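Local coordinates for protein glutamyl-tRNA synthetase (Methanothermobacter thermautotrophicus, PDB 3AII) that catalyses the ATP-dependent attachment of glutamate to tRNA, probably by way of a glutamyl-adenylate intermediate, as an archaeal synthetase of the non-discriminating type, at residues L453-N465 against S477-I491. Residues are numbered along the deposited sequence; the frame is centred on the assembly and turned at random.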
loop_
_atom_site.group_PDB
_atom_site.type_symbol
_atom_site.label_atom_id
_atom_site.label_comp_id
_atom_site.label_asym_id
_atom_site.label_seq_id
_atom_site.Cartn_x
_atom_site.Cartn_y
_atom_site.Cartn_z
ATOM N N LEU A 453 7.443 35.233 3.297
ATOM C CA LEU A 453 7.832 36.296 2.383
ATOM C C LEU A 453 8.232 37.521 3.199
ATOM O O LEU A 453 7.379 38.283 3.658
ATOM C CB LEU A 453 6.675 36.650 1.451
ATOM C CG LEU A 453 6.950 37.769 0.445
ATOM C CD1 LEU A 453 8.072 37.373 -0.497
ATOM C CD2 LEU A 453 5.695 38.119 -0.333
ATOM N N GLY A 454 9.533 37.707 3.385
ATOM C CA GLY A 454 10.015 38.838 4.154
ATOM C C GLY A 454 10.530 39.946 3.259
ATOM O O GLY A 454 10.527 39.822 2.039
ATOM N N GLU A 455 10.986 41.031 3.869
ATOM C CA GLU A 455 11.473 42.176 3.109
ATOM C C GLU A 455 12.846 41.892 2.507
ATOM O O GLU A 455 13.609 41.069 3.026
ATOM C CB GLU A 455 11.527 43.412 4.005
ATOM C CG GLU A 455 10.164 43.839 4.537
ATOM C CD GLU A 455 10.247 45.060 5.433
ATOM O OE1 GLU A 455 10.961 44.998 6.456
ATOM O OE2 GLU A 455 9.597 46.079 5.116
ATOM N N GLY A 456 13.147 42.557 1.397
ATOM C CA GLY A 456 14.452 42.435 0.781
ATOM C C GLY A 456 14.378 42.234 -0.713
ATOM O O GLY A 456 13.293 42.282 -1.297
ATOM N N PRO A 457 15.535 42.007 -1.344
ATOM C CA PRO A 457 15.599 41.882 -2.802
ATOM C C PRO A 457 15.153 40.499 -3.268
ATOM O O PRO A 457 15.483 39.489 -2.644
ATOM C CB PRO A 457 17.084 42.083 -3.103
ATOM C CG PRO A 457 17.769 41.566 -1.864
ATOM C CD PRO A 457 16.872 41.972 -0.725
ATOM N N LEU A 458 14.393 40.482 -4.360
ATOM C CA LEU A 458 13.889 39.247 -4.946
ATOM C C LEU A 458 14.123 39.288 -6.438
ATOM O O LEU A 458 14.089 40.345 -7.053
ATOM C CB LEU A 458 12.378 39.114 -4.719
ATOM C CG LEU A 458 11.875 39.118 -3.278
ATOM C CD1 LEU A 458 10.353 39.333 -3.223
ATOM C CD2 LEU A 458 12.274 37.829 -2.576
ATOM N N ARG A 459 14.335 38.119 -7.022
ATOM C CA ARG A 459 14.317 38.003 -8.466
ATOM C C ARG A 459 13.128 37.138 -8.832
ATOM O O ARG A 459 13.076 35.948 -8.471
ATOM C CB ARG A 459 15.598 37.359 -8.988
ATOM C CG ARG A 459 15.522 37.126 -10.493
ATOM C CD ARG A 459 16.871 36.854 -11.101
ATOM N NE ARG A 459 16.727 36.519 -12.518
ATOM C CZ ARG A 459 16.589 37.410 -13.498
ATOM N NH1 ARG A 459 16.569 38.720 -13.243
ATOM N NH2 ARG A 459 16.467 36.981 -14.752
ATOM N N LEU A 460 12.166 37.734 -9.524
ATOM C CA LEU A 460 11.047 36.961 -10.037
ATOM C C LEU A 460 11.643 36.126 -11.162
ATOM O O LEU A 460 12.184 36.681 -12.123
ATOM C CB LEU A 460 9.940 37.866 -10.576
ATOM C CG LEU A 460 9.347 39.048 -9.799
ATOM C CD1 LEU A 460 7.879 39.245 -10.197
ATOM C CD2 LEU A 460 9.471 38.904 -8.297
ATOM N N ILE A 461 11.549 34.802 -11.039
ATOM C CA ILE A 461 12.305 33.895 -11.910
ATOM C C ILE A 461 12.168 34.237 -13.393
ATOM O O ILE A 461 11.062 34.385 -13.896
ATOM C CB ILE A 461 11.928 32.433 -11.654
ATOM C CG1 ILE A 461 12.421 32.008 -10.263
ATOM C CG2 ILE A 461 12.491 31.512 -12.768
ATOM C CD1 ILE A 461 11.863 30.676 -9.800
ATOM N N ASP A 462 13.311 34.384 -14.070
ATOM C CA ASP A 462 13.353 34.706 -15.498
ATOM C C ASP A 462 12.777 36.072 -15.899
ATOM O O ASP A 462 12.661 36.369 -17.092
ATOM C CB ASP A 462 12.684 33.589 -16.317
ATOM C CG ASP A 462 13.539 32.335 -16.390
ATOM O OD1 ASP A 462 14.753 32.429 -16.111
ATOM O OD2 ASP A 462 13.009 31.257 -16.729
ATOM N N ALA A 463 12.463 36.927 -14.923
ATOM C CA ALA A 463 11.718 38.144 -15.216
ATOM C C ALA A 463 12.447 39.433 -14.830
ATOM O O ALA A 463 13.115 40.043 -15.664
ATOM C CB ALA A 463 10.333 38.077 -14.556
ATOM N N VAL A 464 12.315 39.847 -13.574
ATOM C CA VAL A 464 12.876 41.133 -13.141
ATOM C C VAL A 464 13.341 41.031 -11.707
ATOM O O VAL A 464 12.967 40.109 -10.993
ATOM C CB VAL A 464 11.841 42.282 -13.213
ATOM C CG1 VAL A 464 11.470 42.591 -14.660
ATOM C CG2 VAL A 464 10.606 41.943 -12.376
ATOM N N ASN A 465 14.144 41.995 -11.271
ATOM C CA ASN A 465 14.587 42.044 -9.883
ATOM C C ASN A 465 13.837 43.168 -9.181
ATOM O O ASN A 465 13.673 44.245 -9.741
ATOM C CB ASN A 465 16.094 42.313 -9.824
ATOM C CG ASN A 465 16.877 41.394 -10.741
ATOM O OD1 ASN A 465 16.622 40.195 -10.787
ATOM N ND2 ASN A 465 17.828 41.957 -11.489
ATOM N N SER A 477 15.661 46.262 -11.459
ATOM C CA SER A 477 16.440 46.028 -12.671
ATOM C C SER A 477 15.936 44.738 -13.297
ATOM O O SER A 477 14.965 44.170 -12.818
ATOM C CB SER A 477 17.916 45.854 -12.315
ATOM O OG SER A 477 18.065 44.875 -11.288
ATOM N N GLU A 478 16.607 44.268 -14.341
ATOM C CA GLU A 478 16.116 43.104 -15.081
ATOM C C GLU A 478 17.139 41.976 -15.209
ATOM O O GLU A 478 16.767 40.805 -15.256
ATOM C CB GLU A 478 15.610 43.521 -16.471
ATOM C CG GLU A 478 15.032 42.360 -17.288
ATOM C CD GLU A 478 14.316 42.803 -18.565
ATOM O OE1 GLU A 478 13.954 43.991 -18.682
ATOM O OE2 GLU A 478 14.105 41.952 -19.455
ATOM N N GLY A 479 18.423 42.320 -15.259
ATOM C CA GLY A 479 19.458 41.336 -15.556
ATOM C C GLY A 479 19.916 40.416 -14.436
ATOM O O GLY A 479 19.698 40.682 -13.258
ATOM N N ILE A 480 20.578 39.325 -14.813
ATOM C CA ILE A 480 21.067 38.338 -13.852
ATOM C C ILE A 480 22.202 38.885 -12.990
ATOM O O ILE A 480 22.267 38.611 -11.793
ATOM C CB ILE A 480 21.571 37.067 -14.563
ATOM C CG1 ILE A 480 20.418 36.362 -15.275
ATOM C CG2 ILE A 480 22.231 36.125 -13.568
ATOM C CD1 ILE A 480 20.841 35.126 -16.034
ATOM N N GLU A 481 23.103 39.647 -13.604
ATOM C CA GLU A 481 24.232 40.218 -12.874
ATOM C C GLU A 481 23.764 41.192 -11.801
ATOM O O GLU A 481 24.270 41.175 -10.679
ATOM C CB GLU A 481 25.221 40.900 -13.824
ATOM C CG GLU A 481 26.103 39.932 -14.607
ATOM C CD GLU A 481 27.151 39.248 -13.739
ATOM O OE1 GLU A 481 28.340 39.258 -14.128
ATOM O OE2 GLU A 481 26.793 38.703 -12.671
ATOM N N GLU A 482 22.795 42.034 -12.144
ATOM C CA GLU A 482 22.215 42.945 -11.168
ATOM C C GLU A 482 21.628 42.126 -10.020
ATOM O O GLU A 482 21.772 42.480 -8.853
ATOM C CB GLU A 482 21.135 43.823 -11.799
ATOM C CG GLU A 482 21.509 44.408 -13.158
ATOM C CD GLU A 482 22.791 45.215 -13.123
ATOM O OE1 GLU A 482 23.147 45.723 -12.038
ATOM O OE2 GLU A 482 23.442 45.344 -14.183
ATOM N N ALA A 483 20.970 41.021 -10.350
ATOM C CA ALA A 483 20.385 40.178 -9.315
ATOM C C ALA A 483 21.468 39.651 -8.369
ATOM O O ALA A 483 21.284 39.611 -7.155
ATOM C CB ALA A 483 19.604 39.017 -9.939
ATOM N N ARG A 484 22.593 39.227 -8.936
ATOM C CA ARG A 484 23.708 38.746 -8.127
ATOM C C ARG A 484 24.284 39.860 -7.254
ATOM O O ARG A 484 24.642 39.634 -6.101
ATOM C CB ARG A 484 24.808 38.159 -9.015
ATOM C CG ARG A 484 24.509 36.774 -9.568
ATOM C CD ARG A 484 25.651 36.301 -10.457
ATOM N NE ARG A 484 25.656 34.852 -10.635
ATOM C CZ ARG A 484 26.603 34.185 -11.287
ATOM N NH1 ARG A 484 27.624 34.838 -11.829
ATOM N NH2 ARG A 484 26.531 32.866 -11.399
ATOM N N GLU A 485 24.363 41.063 -7.810
ATOM C CA GLU A 485 24.892 42.200 -7.075
ATOM C C GLU A 485 23.985 42.539 -5.883
ATOM O O GLU A 485 24.464 42.892 -4.809
ATOM C CB GLU A 485 25.075 43.403 -8.014
ATOM C CG GLU A 485 25.958 43.106 -9.243
ATOM C CD GLU A 485 26.549 44.357 -9.890
ATOM O OE1 GLU A 485 27.558 44.878 -9.371
ATOM O OE2 GLU A 485 26.022 44.810 -10.928
ATOM N N LEU A 486 22.673 42.407 -6.067
ATOM C CA LEU A 486 21.719 42.635 -4.979
ATOM C C LEU A 486 21.719 41.541 -3.915
ATOM O O LEU A 486 21.272 41.759 -2.787
ATOM C CB LEU A 486 20.298 42.734 -5.532
ATOM C CG LEU A 486 19.826 43.982 -6.254
ATOM C CD1 LEU A 486 18.392 43.765 -6.710
ATOM C CD2 LEU A 486 19.915 45.196 -5.322
ATOM N N GLY A 487 22.183 40.352 -4.277
ATOM C CA GLY A 487 21.967 39.194 -3.438
ATOM C C GLY A 487 20.492 38.822 -3.435
ATOM O O GLY A 487 19.961 38.342 -2.436
ATOM N N ALA A 488 19.824 39.039 -4.565
ATOM C CA ALA A 488 18.396 38.738 -4.670
ATOM C C ALA A 488 18.095 37.251 -4.500
ATOM O O ALA A 488 18.821 36.396 -5.008
ATOM C CB ALA A 488 17.840 39.238 -6.002
ATOM N N SER A 489 17.011 36.951 -3.793
ATOM C CA SER A 489 16.538 35.575 -3.662
ATOM C C SER A 489 15.552 35.252 -4.784
ATOM O O SER A 489 14.693 36.070 -5.099
ATOM C CB SER A 489 15.859 35.368 -2.308
ATOM O OG SER A 489 16.811 35.380 -1.260
ATOM N N MET A 490 15.671 34.068 -5.380
ATOM C CA MET A 490 14.746 33.686 -6.456
ATOM C C MET A 490 13.366 33.424 -5.878
ATOM O O MET A 490 13.232 32.869 -4.784
ATOM C CB MET A 490 15.225 32.423 -7.188
ATOM C CG MET A 490 16.580 32.541 -7.853
ATOM S SD MET A 490 16.587 33.654 -9.270
ATOM C CE MET A 490 15.545 32.789 -10.432
ATOM N N ILE A 491 12.331 33.798 -6.625
ATOM C CA ILE A 491 10.970 33.535 -6.190
ATOM C C ILE A 491 10.098 33.250 -7.406
ATOM O O ILE A 491 10.231 33.899 -8.452
ATOM C CB ILE A 491 10.382 34.694 -5.320
ATOM C CG1 ILE A 491 9.112 34.227 -4.589
ATOM C CG2 ILE A 491 10.099 35.924 -6.158
ATOM C CD1 ILE A 491 8.646 35.187 -3.491
HETATM O O HOH W 1 15.985 38.813 -16.996
HETATM O O HOH W 2 13.453 39.473 -18.332
#
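Asn465 meets Ser477 and Gly479 through its side-chain amide. Asn465 ND2 donates to Ser477 OG, at the end of strand 472-477, and to Gly479 O, both at 2.9 Å. Both acceptors lie in the amide plane. Gly479 is the N-cap of helix 480-486, and its O also accepts from Ala483 N. Within segment 453-465, Arg459 NH1 donates to Asn465 OD1 and so helps to position the amide. Arg459 NH1 also donates to Glu478 O (2.9 Å, N-H...O 163°). The Arg459 chain reaches there because CG is anti to the backbone N (chi1 175°) and the chain stays extended to NE. Ile480 CG1 lies over one guanidinium face, and a water joins Arg459 NH2 to Glu478 O. With an alanine at Asn465, Ser477 OG and Gly479 O would probably each lose a donor, and Arg459 NH1 one of its two acceptors.

Backbone bonds join strand 456-460 in parallel to strand 489-491, from Ser489 N to Pro457 O through Ile461 N to Ile491 O. Asn465 and Ser477 form an antiparallel hydrogen-bonded pair.

The apolar contacts lie on both sheet faces. Ile491 CG2 lies beside Leu460 CD2 at 3.7 Å. Pro457 CB packs on Leu486 CB and Ala488 CB. Separately, the Met490 side chain lies beside the aliphatic part of Arg459, with Met490 SD 3.7 Å from Arg459 CD.

A Schellman motif at Gly487 ends the helix, and a classic beta bulge places Ala463 and Val464 opposite Leu460. Strands 472-477 and 489-495 run the same way, and the helix joins them in a beta-alpha-beta crossover over strands 464-469 and 456-460, in the mixed sheet of the anticodon-binding domain.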